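Local coordinates for protein putative methylthioribose-1-phosphate isomerase (Pyrococcus horikoshii OT3, PDB 6A35) that probably catalyses the interconversion of 5-methylthioribose 1-phosphate and 5-methylthioribulose 1-phosphate in methionine biosynthesis, at residues L148-Y153 against G333-R338; H166-S171 against A208-W213; V250-F255 against L288-D293. All coordinates share one frame; numbering follows the deposited sequence.

Interaction 1: L148-Y153 against G333-R338; sequences LRMGHY and GIITDR
R149, M150 and Y153, on one side of helix 125-157, pack against the C-terminal end of strand 333-336 and the turn that follows it, a helix-on-sheet contact of the Rossmann-like domain. The helix segment and the strand run roughly antiparallel, at 141°, with their axes 7.6 Å apart. The close part joins an apolar patch to a polar grip. I335 turns CG2 to the helix, 4.1 Å from Y153 CB and close to the carbonyl oxygen of M150, while F276 and V278 of the neighbouring strand 275-278 also pack on I335. The side chain of M150 runs past the T336 carbonyl, and its chain bends at chi3 (-72°), which brings CE beside CB of D337. R149 grips buried D337 side-on with two nitrogens: NE donates to the backbone O of D337 at 2.7 Å, and NH2 forms a salt bridge to OD2 on its anti lone pair. The other carboxylate oxygen, OD1, accepts from the backbone N of L281.

The solvent side is R338 alone. Its guanidinium lies flat over that of R149 on the exposed side, centres 3.8 Å apart and planes at 6°, and the D337 carboxylate probably offsets the charge of R149. Back in the close part, the Y153 ring turns its edge to the backbone O of D337, 3.6 Å from CE2.

Interaction 2: H166-S171 against A208-W213; sequences HCNAGS and ARLSAW
N168 and S211 meet where the loop after strand 161-165 passes helix 206-217, at the C-terminal ends of the parallel strands of the main sheet in the Rossmann-like domain. N168 points its side chain at the helix. Its CB lies 3.3 Å from S211 OG, and CG, placed anti to the backbone N (chi1 -175°), reaches across L210 at about a right angle, 3.8 Å from L210 CB. At the tip the two amide atoms part ways. ND2 sits 3.5 Å from the same L210 CB and donates to S211 OG at 2.8 Å, with the hydroxyl 22° out of the amide plane; it also donates to a carboxylate oxygen of E214, one turn farther along the helix. OD1 receives a weak hydrogen bond from R57, a predicted substrate-binding residue.

S211 OG is gripped twice: it accepts from N168 and donates to the carbonyl O of C167, a bond whose length is doubtful. With the hydroxyl proton turned to C167 O, the oxygen of S211 is left to accept the amide N-H.

C167 is predicted to stabilise the transition state, and its own side chain points away from the helix, with K258, a predicted substrate ligand, nearby. The chemistry is consistent with a second-shell role: S211 holds the C167 carbonyl from the helix side, while N168 connects that helix, through a weak bond, to R57 in the probable substrate site.

Interaction 3: V250-F255 against L288-D293; sequences VANGDF and LKSGKD
A251 donates its backbone N-H to L288 O at 2.8 Å, joining the type I turn V250-G253 to the loop after strand 284-285. Beside this bond V250 sets CG1 3.6 Å from L288 CB and lays CG2 over the S290 carbonyl, while N252 N makes a weak bond to K289 O. Farther along, D254 OD2 accepts the backbone N-H of G291 at 2.8 Å, met on the anti side and 27° out of the carboxylate plane.

The next shell fixes these groups. Within the turn, G253 N bonds V250 O and V250 N bonds D254 O. N252 ND2 adds a weak bond to D254 OD2, and OD1 of D254 accepts from the backbone N of H328. On the facing loop, D293 OD2 takes the S290 N-H, steadying the chain just before G291. With an alanine in place of D254, the N-H groups of G291 and H328 would probably both be left without their acceptor. One carboxylate thus satisfies backbone donors of two loops, so the hairpin between strands 248-250 and 255-258 is tied to its neighbours through backbone N-H groups, that carboxylate and a small apolar patch.

Overall arrangement
Interactions 2 and 3 both lie within the long chain loop closed by interaction 1, and follow one another in series. Interaction 2 is the most buried, among predicted substrate-site residues and near the second subunit; its chemistry is a short hydroxyl-amide-carbonyl network. Interaction 1 is partly buried, holding a helix on the seven-stranded sheet, and passes from an apolar interior to stacked charges at the surface. Interaction 3 belongs to the small four-stranded sheet, its centre about 20 Å from that of the chain, and joins loop to loop through backbone N-H groups, one carboxylate and a small apolar patch. Interactions 1 and 3 touch where I334 CD1 packs 4.2 Å from G253 O, whereas interaction 2 touches neither.

Interaction 1: L148-Y153 against G333-R338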
loop_
_atom_site.group_PDB
_atom_site.type_symbol
_atom_site.label_atom_id
_atom_site.label_comp_id
_atom_site.label_asym_id
_atom_site.label_seq_id
_atom_site.Cartn_x
_atom_site.Cartn_y
_atom_site.Cartn_z
ATOM N N LEU A 148 16.756 -24.011 -8.372
ATOM C CA LEU A 148 16.808 -24.361 -9.795
ATOM C C LEU A 148 15.607 -25.163 -10.282
ATOM O O LEU A 148 14.959 -24.833 -11.304
ATOM C CB LEU A 148 18.075 -25.150 -10.114
ATOM C CG LEU A 148 19.290 -24.239 -10.189
ATOM C CD1 LEU A 148 20.545 -25.002 -9.845
ATOM C CD2 LEU A 148 19.401 -23.555 -11.545
ATOM N N ARG A 149 15.337 -26.227 -9.544
ATOM C CA ARG A 149 14.225 -27.104 -9.865
ATOM C C ARG A 149 12.942 -26.269 -9.874
ATOM O O ARG A 149 12.201 -26.318 -10.841
ATOM C CB ARG A 149 14.162 -28.320 -8.894
ATOM C CG ARG A 149 15.354 -29.306 -9.061
ATOM C CD ARG A 149 15.209 -30.633 -8.301
ATOM N NE ARG A 149 14.843 -30.421 -6.890
ATOM C CZ ARG A 149 15.703 -30.346 -5.867
ATOM N NH1 ARG A 149 17.012 -30.505 -6.051
ATOM N NH2 ARG A 149 15.255 -30.108 -4.638
ATOM N N MET A 150 12.720 -25.472 -8.830
ATOM C CA MET A 150 11.484 -24.718 -8.718
ATOM C C MET A 150 11.290 -23.831 -9.932
ATOM O O MET A 150 10.253 -23.828 -10.575
ATOM C CB MET A 150 11.489 -23.860 -7.463
ATOM C CG MET A 150 10.626 -24.441 -6.374
ATOM S SD MET A 150 10.738 -23.537 -4.825
ATOM C CE MET A 150 12.387 -23.994 -4.283
ATOM N N GLY A 151 12.319 -23.079 -10.236
ATOM C CA GLY A 151 12.338 -22.290 -11.453
ATOM C C GLY A 151 11.808 -23.024 -12.672
ATOM O O GLY A 151 10.870 -22.548 -13.320
ATOM N N HIS A 152 12.390 -24.186 -12.969
ATOM C CA HIS A 152 12.125 -24.870 -14.237
ATOM C C HIS A 152 10.759 -25.466 -14.281
ATOM O O HIS A 152 10.167 -25.535 -15.356
ATOM C CB HIS A 152 13.200 -25.916 -14.536
ATOM C CG HIS A 152 14.495 -25.306 -14.984
ATOM N ND1 HIS A 152 15.433 -24.816 -14.097
ATOM C CD2 HIS A 152 14.966 -25.030 -16.220
ATOM C CE1 HIS A 152 16.447 -24.306 -14.772
ATOM N NE2 HIS A 152 16.187 -24.418 -16.062
ATOM N N TYR A 153 10.274 -25.884 -13.110
ATOM C CA TYR A 153 8.898 -26.313 -12.928
ATOM C C TYR A 153 7.940 -25.164 -13.195
ATOM O O TYR A 153 6.960 -25.330 -13.929
ATOM C CB TYR A 153 8.648 -26.820 -11.500
ATOM C CG TYR A 153 9.171 -28.207 -11.227
ATOM C CD1 TYR A 153 8.824 -29.285 -12.046
ATOM C CD2 TYR A 153 10.001 -28.457 -10.141
ATOM C CE1 TYR A 153 9.309 -30.560 -11.796
ATOM C CE2 TYR A 153 10.491 -29.722 -9.889
ATOM C CZ TYR A 153 10.135 -30.768 -10.711
ATOM O OH TYR A 153 10.624 -32.026 -10.450
ATOM N N GLY A 333 -2.381 -23.444 -8.206
ATOM C CA GLY A 333 -1.426 -24.500 -7.937
ATOM C C GLY A 333 -0.235 -24.017 -7.124
ATOM O O GLY A 333 -0.040 -22.824 -6.934
ATOM N N ILE A 334 0.582 -24.974 -6.685
ATOM C CA ILE A 334 1.683 -24.773 -5.775
ATOM C C ILE A 334 2.954 -25.377 -6.406
ATOM O O ILE A 334 3.058 -26.584 -6.606
ATOM C CB ILE A 334 1.405 -25.491 -4.437
ATOM C CG1 ILE A 334 0.207 -24.871 -3.735
ATOM C CG2 ILE A 334 2.632 -25.455 -3.535
ATOM C CD1 ILE A 334 -0.002 -25.421 -2.337
ATOM N N ILE A 335 3.930 -24.522 -6.688
ATOM C CA ILE A 335 5.140 -24.934 -7.334
ATOM C C ILE A 335 6.071 -25.276 -6.213
ATOM O O ILE A 335 6.126 -24.551 -5.229
ATOM C CB ILE A 335 5.693 -23.800 -8.202
ATOM C CG1 ILE A 335 4.628 -23.412 -9.241
ATOM C CG2 ILE A 335 6.999 -24.218 -8.870
ATOM C CD1 ILE A 335 4.890 -22.101 -9.949
ATOM N N THR A 336 6.783 -26.392 -6.348
ATOM C CA THR A 336 7.766 -26.814 -5.367
ATOM C C THR A 336 8.970 -27.359 -6.112
ATOM O O THR A 336 8.999 -27.346 -7.351
ATOM C CB THR A 336 7.260 -27.923 -4.426
ATOM O OG1 THR A 336 7.355 -29.178 -5.110
ATOM C CG2 THR A 336 5.841 -27.670 -3.932
ATOM N N ASP A 337 9.961 -27.829 -5.353
ATOM C CA ASP A 337 11.247 -28.249 -5.898
ATOM C C ASP A 337 11.194 -29.729 -6.258
ATOM O O ASP A 337 12.187 -30.299 -6.758
ATOM C CB ASP A 337 12.365 -27.980 -4.881
ATOM C CG ASP A 337 12.094 -28.637 -3.538
ATOM O OD1 ASP A 337 11.028 -28.395 -2.919
ATOM O OD2 ASP A 337 12.933 -29.422 -3.104
ATOM N N ARG A 338 10.047 -30.347 -5.968
ATOM C CA ARG A 338 9.722 -31.705 -6.437
ATOM C C ARG A 338 8.464 -31.703 -7.333
ATOM O O ARG A 338 7.729 -32.681 -7.406
ATOM C CB ARG A 338 9.544 -32.641 -5.227
ATOM C CG ARG A 338 10.745 -32.687 -4.309
ATOM C CD ARG A 338 11.899 -33.299 -5.067
ATOM N NE ARG A 338 13.127 -33.415 -4.298
ATOM C CZ ARG A 338 14.301 -33.744 -4.842
ATOM N NH1 ARG A 338 14.369 -33.973 -6.149
ATOM N NH2 ARG A 338 15.412 -33.855 -4.096
#

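Interaction 2: H166-S171 against A208-W213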
loop_
_atom_site.group_PDB
_atom_site.type_symbol
_atom_site.label_atom_id
_atom_site.label_comp_id
_atom_site.label_asym_id
_atom_site.label_seq_id
_atom_site.Cartn_x
_atom_site.Cartn_y
_atom_site.Cartn_z
ATOM N N HIS A 166 5.003 -10.222 -5.567
ATOM C CA HIS A 166 4.824 -9.528 -4.249
ATOM C C HIS A 166 6.096 -9.676 -3.415
ATOM O O HIS A 166 6.913 -10.548 -3.713
ATOM C CB HIS A 166 3.688 -10.165 -3.482
ATOM C CG HIS A 166 3.091 -9.300 -2.423
ATOM N ND1 HIS A 166 2.512 -8.078 -2.703
ATOM C CD2 HIS A 166 2.912 -9.511 -1.092
ATOM C CE1 HIS A 166 2.023 -7.563 -1.585
ATOM N NE2 HIS A 166 2.251 -8.413 -0.594
ATOM N N CYS A 167 6.270 -8.814 -2.407
ATOM C CA CYS A 167 7.406 -8.894 -1.440
ATOM C C CYS A 167 8.752 -9.278 -2.087
ATOM O O CYS A 167 9.021 -8.916 -3.254
ATOM C CB CYS A 167 7.049 -9.837 -0.261
ATOM S SG CYS A 167 8.005 -9.522 1.244
ATOM N N ASN A 168 9.625 -9.969 -1.363
ATOM C CA ASN A 168 10.920 -10.343 -1.988
ATOM C C ASN A 168 11.221 -11.805 -1.832
ATOM O O ASN A 168 11.552 -12.265 -0.770
ATOM C CB ASN A 168 12.120 -9.549 -1.468
ATOM C CG ASN A 168 13.372 -9.899 -2.222
ATOM O OD1 ASN A 168 14.123 -10.790 -1.814
ATOM N ND2 ASN A 168 13.563 -9.273 -3.373
ATOM N N ALA A 169 11.089 -12.502 -2.940
ATOM C CA ALA A 169 11.332 -13.898 -3.042
ATOM C C ALA A 169 12.247 -14.062 -4.247
ATOM O O ALA A 169 12.049 -14.922 -5.080
ATOM C CB ALA A 169 10.016 -14.622 -3.241
ATOM N N GLY A 170 13.244 -13.206 -4.333
ATOM C CA GLY A 170 14.240 -13.326 -5.371
ATOM C C GLY A 170 15.484 -13.943 -4.780
ATOM O O GLY A 170 15.477 -14.459 -3.660
ATOM N N SER A 171 16.557 -13.883 -5.544
ATOM C CA SER A 171 17.840 -14.354 -5.100
ATOM C C SER A 171 18.142 -13.949 -3.645
ATOM O O SER A 171 18.749 -14.726 -2.883
ATOM C CB SER A 171 18.929 -13.792 -6.023
ATOM O OG SER A 171 20.183 -14.427 -5.802
ATOM N N ALA A 208 9.859 -2.761 -3.347
ATOM C CA ALA A 208 10.560 -1.619 -3.910
ATOM C C ALA A 208 12.048 -1.791 -3.694
ATOM O O ALA A 208 12.829 -1.783 -4.648
ATOM C CB ALA A 208 10.075 -0.322 -3.265
ATOM N N ARG A 209 12.401 -1.994 -2.430
ATOM C CA ARG A 209 13.769 -1.849 -1.926
ATOM C C ARG A 209 14.705 -2.993 -2.424
ATOM O O ARG A 209 15.833 -2.743 -2.800
ATOM C CB ARG A 209 13.701 -1.824 -0.399
ATOM C CG ARG A 209 14.684 -0.917 0.275
ATOM C CD ARG A 209 14.168 -0.482 1.633
ATOM N NE ARG A 209 13.760 -1.613 2.442
ATOM C CZ ARG A 209 14.593 -2.476 3.021
ATOM N NH1 ARG A 209 15.929 -2.387 2.888
ATOM N NH2 ARG A 209 14.074 -3.451 3.742
ATOM N N LEU A 210 14.205 -4.229 -2.473
ATOM C CA LEU A 210 15.018 -5.389 -2.864
ATOM C C LEU A 210 14.586 -6.016 -4.206
ATOM O O LEU A 210 15.435 -6.228 -5.083
ATOM C CB LEU A 210 15.011 -6.474 -1.765
ATOM C CG LEU A 210 15.220 -6.046 -0.316
ATOM C CD1 LEU A 210 14.950 -7.183 0.682
ATOM C CD2 LEU A 210 16.620 -5.481 -0.150
ATOM N N SER A 211 13.284 -6.303 -4.367
ATOM C CA SER A 211 12.862 -7.017 -5.548
ATOM C C SER A 211 13.105 -6.201 -6.828
ATOM O O SER A 211 13.409 -6.776 -7.865
ATOM C CB SER A 211 11.412 -7.446 -5.461
ATOM O OG SER A 211 11.165 -8.299 -4.359
ATOM N N ALA A 212 12.994 -4.876 -6.768
ATOM C CA ALA A 212 13.110 -4.069 -7.986
ATOM C C ALA A 212 14.552 -3.872 -8.261
ATOM O O ALA A 212 14.953 -3.645 -9.391
ATOM C CB ALA A 212 12.426 -2.725 -7.821
ATOM N N TRP A 213 15.348 -3.932 -7.212
ATOM C CA TRP A 213 16.763 -3.780 -7.379
ATOM C C TRP A 213 17.359 -5.061 -8.044
ATOM O O TRP A 213 17.998 -4.971 -9.088
ATOM C CB TRP A 213 17.412 -3.444 -6.046
ATOM C CG TRP A 213 18.887 -3.374 -6.183
ATOM C CD1 TRP A 213 19.634 -2.283 -6.508
ATOM C CD2 TRP A 213 19.798 -4.462 -6.041
ATOM N NE1 TRP A 213 20.956 -2.628 -6.567
ATOM C CE2 TRP A 213 21.083 -3.958 -6.282
ATOM C CE3 TRP A 213 19.647 -5.812 -5.706
ATOM C CZ2 TRP A 213 22.205 -4.743 -6.216
ATOM C CZ3 TRP A 213 20.762 -6.586 -5.635
ATOM C CH2 TRP A 213 22.030 -6.057 -5.896
#

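Interaction 3: V250-F255 against L288-D293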
loop_
_atom_site.group_PDB
_atom_site.type_symbol
_atom_site.label_atom_id
_atom_site.label_comp_id
_atom_site.label_asym_id
_atom_site.label_seq_id
_atom_site.Cartn_x
_atom_site.Cartn_y
_atom_site.Cartn_z
ATOM N N VAL A 250 0.489 -25.102 4.884
ATOM C CA VAL A 250 -0.016 -26.126 5.816
ATOM C C VAL A 250 -0.803 -27.219 5.071
ATOM O O VAL A 250 -0.927 -27.172 3.844
ATOM C CB VAL A 250 -0.882 -25.517 6.955
ATOM C CG1 VAL A 250 -0.072 -24.529 7.773
ATOM C CG2 VAL A 250 -2.141 -24.869 6.417
ATOM N N ALA A 251 -1.343 -28.183 5.817
ATOM C CA ALA A 251 -1.850 -29.446 5.245
ATOM C C ALA A 251 -2.814 -29.314 4.055
ATOM O O ALA A 251 -2.671 -30.024 3.053
ATOM C CB ALA A 251 -2.482 -30.318 6.339
ATOM N N ASN A 252 -3.790 -28.424 4.166
ATOM C CA ASN A 252 -4.804 -28.307 3.117
ATOM C C ASN A 252 -4.392 -27.332 2.006
ATOM O O ASN A 252 -5.180 -27.055 1.096
ATOM C CB ASN A 252 -6.173 -27.928 3.703
ATOM C CG ASN A 252 -6.113 -26.706 4.576
ATOM O OD1 ASN A 252 -5.032 -26.145 4.801
ATOM N ND2 ASN A 252 -7.265 -26.286 5.087
ATOM N N GLY A 253 -3.157 -26.835 2.086
ATOM C CA GLY A 253 -2.616 -25.923 1.088
ATOM C C GLY A 253 -2.829 -24.447 1.383
ATOM O O GLY A 253 -2.256 -23.609 0.696
ATOM N N ASP A 254 -3.677 -24.128 2.367
ATOM C CA ASP A 254 -3.767 -22.774 2.908
ATOM C C ASP A 254 -2.340 -22.321 3.167
ATOM O O ASP A 254 -1.461 -23.154 3.474
ATOM C CB ASP A 254 -4.500 -22.771 4.244
ATOM C CG ASP A 254 -5.925 -23.175 4.128
ATOM O OD1 ASP A 254 -6.309 -23.599 3.029
ATOM O OD2 ASP A 254 -6.658 -23.061 5.137
ATOM N N PHE A 255 -2.071 -21.023 3.061
ATOM C CA PHE A 255 -0.695 -20.580 3.327
ATOM C C PHE A 255 -0.600 -19.172 3.810
ATOM O O PHE A 255 -1.488 -18.378 3.591
ATOM C CB PHE A 255 0.215 -20.765 2.105
ATOM C CG PHE A 255 -0.087 -19.830 0.968
ATOM C CD1 PHE A 255 -1.141 -20.085 0.102
ATOM C CD2 PHE A 255 0.695 -18.721 0.747
ATOM C CE1 PHE A 255 -1.400 -19.241 -0.957
ATOM C CE2 PHE A 255 0.446 -17.880 -0.311
ATOM C CZ PHE A 255 -0.602 -18.135 -1.156
ATOM N N LEU A 288 0.134 -29.099 10.392
ATOM C CA LEU A 288 -0.986 -28.202 10.647
ATOM C C LEU A 288 -2.160 -28.454 9.705
ATOM O O LEU A 288 -2.017 -28.372 8.501
ATOM C CB LEU A 288 -0.501 -26.752 10.604
ATOM C CG LEU A 288 0.584 -26.421 11.650
ATOM C CD1 LEU A 288 0.796 -24.919 11.743
ATOM C CD2 LEU A 288 0.270 -26.976 13.039
ATOM N N LYS A 289 -3.314 -28.783 10.281
ATOM C CA LYS A 289 -4.538 -29.087 9.525
ATOM C C LYS A 289 -4.875 -28.009 8.498
ATOM O O LYS A 289 -4.979 -28.284 7.314
ATOM C CB LYS A 289 -5.762 -29.182 10.468
ATOM C CG LYS A 289 -5.925 -30.420 11.357
ATOM C CD LYS A 289 -7.164 -30.239 12.268
ATOM C CE LYS A 289 -7.869 -31.544 12.640
ATOM N NZ LYS A 289 -9.344 -31.415 12.574
ATOM N N SER A 290 -5.097 -26.786 8.970
ATOM C CA SER A 290 -5.628 -25.728 8.115
ATOM C C SER A 290 -5.024 -24.368 8.458
ATOM O O SER A 290 -4.179 -24.248 9.350
ATOM C CB SER A 290 -7.171 -25.701 8.159
ATOM O OG SER A 290 -7.695 -24.693 9.004
ATOM N N GLY A 291 -5.446 -23.358 7.695
ATOM C CA GLY A 291 -4.961 -21.991 7.849
ATOM C C GLY A 291 -5.253 -21.358 9.200
ATOM O O GLY A 291 -4.439 -20.577 9.699
ATOM N N LYS A 292 -6.384 -21.710 9.808
ATOM C CA LYS A 292 -6.714 -21.177 11.137
ATOM C C LYS A 292 -5.703 -21.602 12.219
ATOM O O LYS A 292 -5.660 -21.017 13.301
ATOM C CB LYS A 292 -8.172 -21.443 11.579
ATOM C CG LYS A 292 -8.934 -22.596 10.920
ATOM C CD LYS A 292 -10.454 -22.530 11.185
ATOM C CE LYS A 292 -10.828 -22.765 12.638
ATOM N NZ LYS A 292 -10.458 -24.138 13.079
ATOM N N ASP A 293 -4.854 -22.576 11.908
ATOM C CA ASP A 293 -3.795 -23.002 12.829
ATOM C C ASP A 293 -2.513 -22.162 12.766
ATOM O O ASP A 293 -1.645 -22.337 13.614
ATOM C CB ASP A 293 -3.434 -24.487 12.592
ATOM C CG ASP A 293 -4.630 -25.415 12.747
ATOM O OD1 ASP A 293 -5.488 -25.141 13.622
ATOM O OD2 ASP A 293 -4.703 -26.409 11.982
#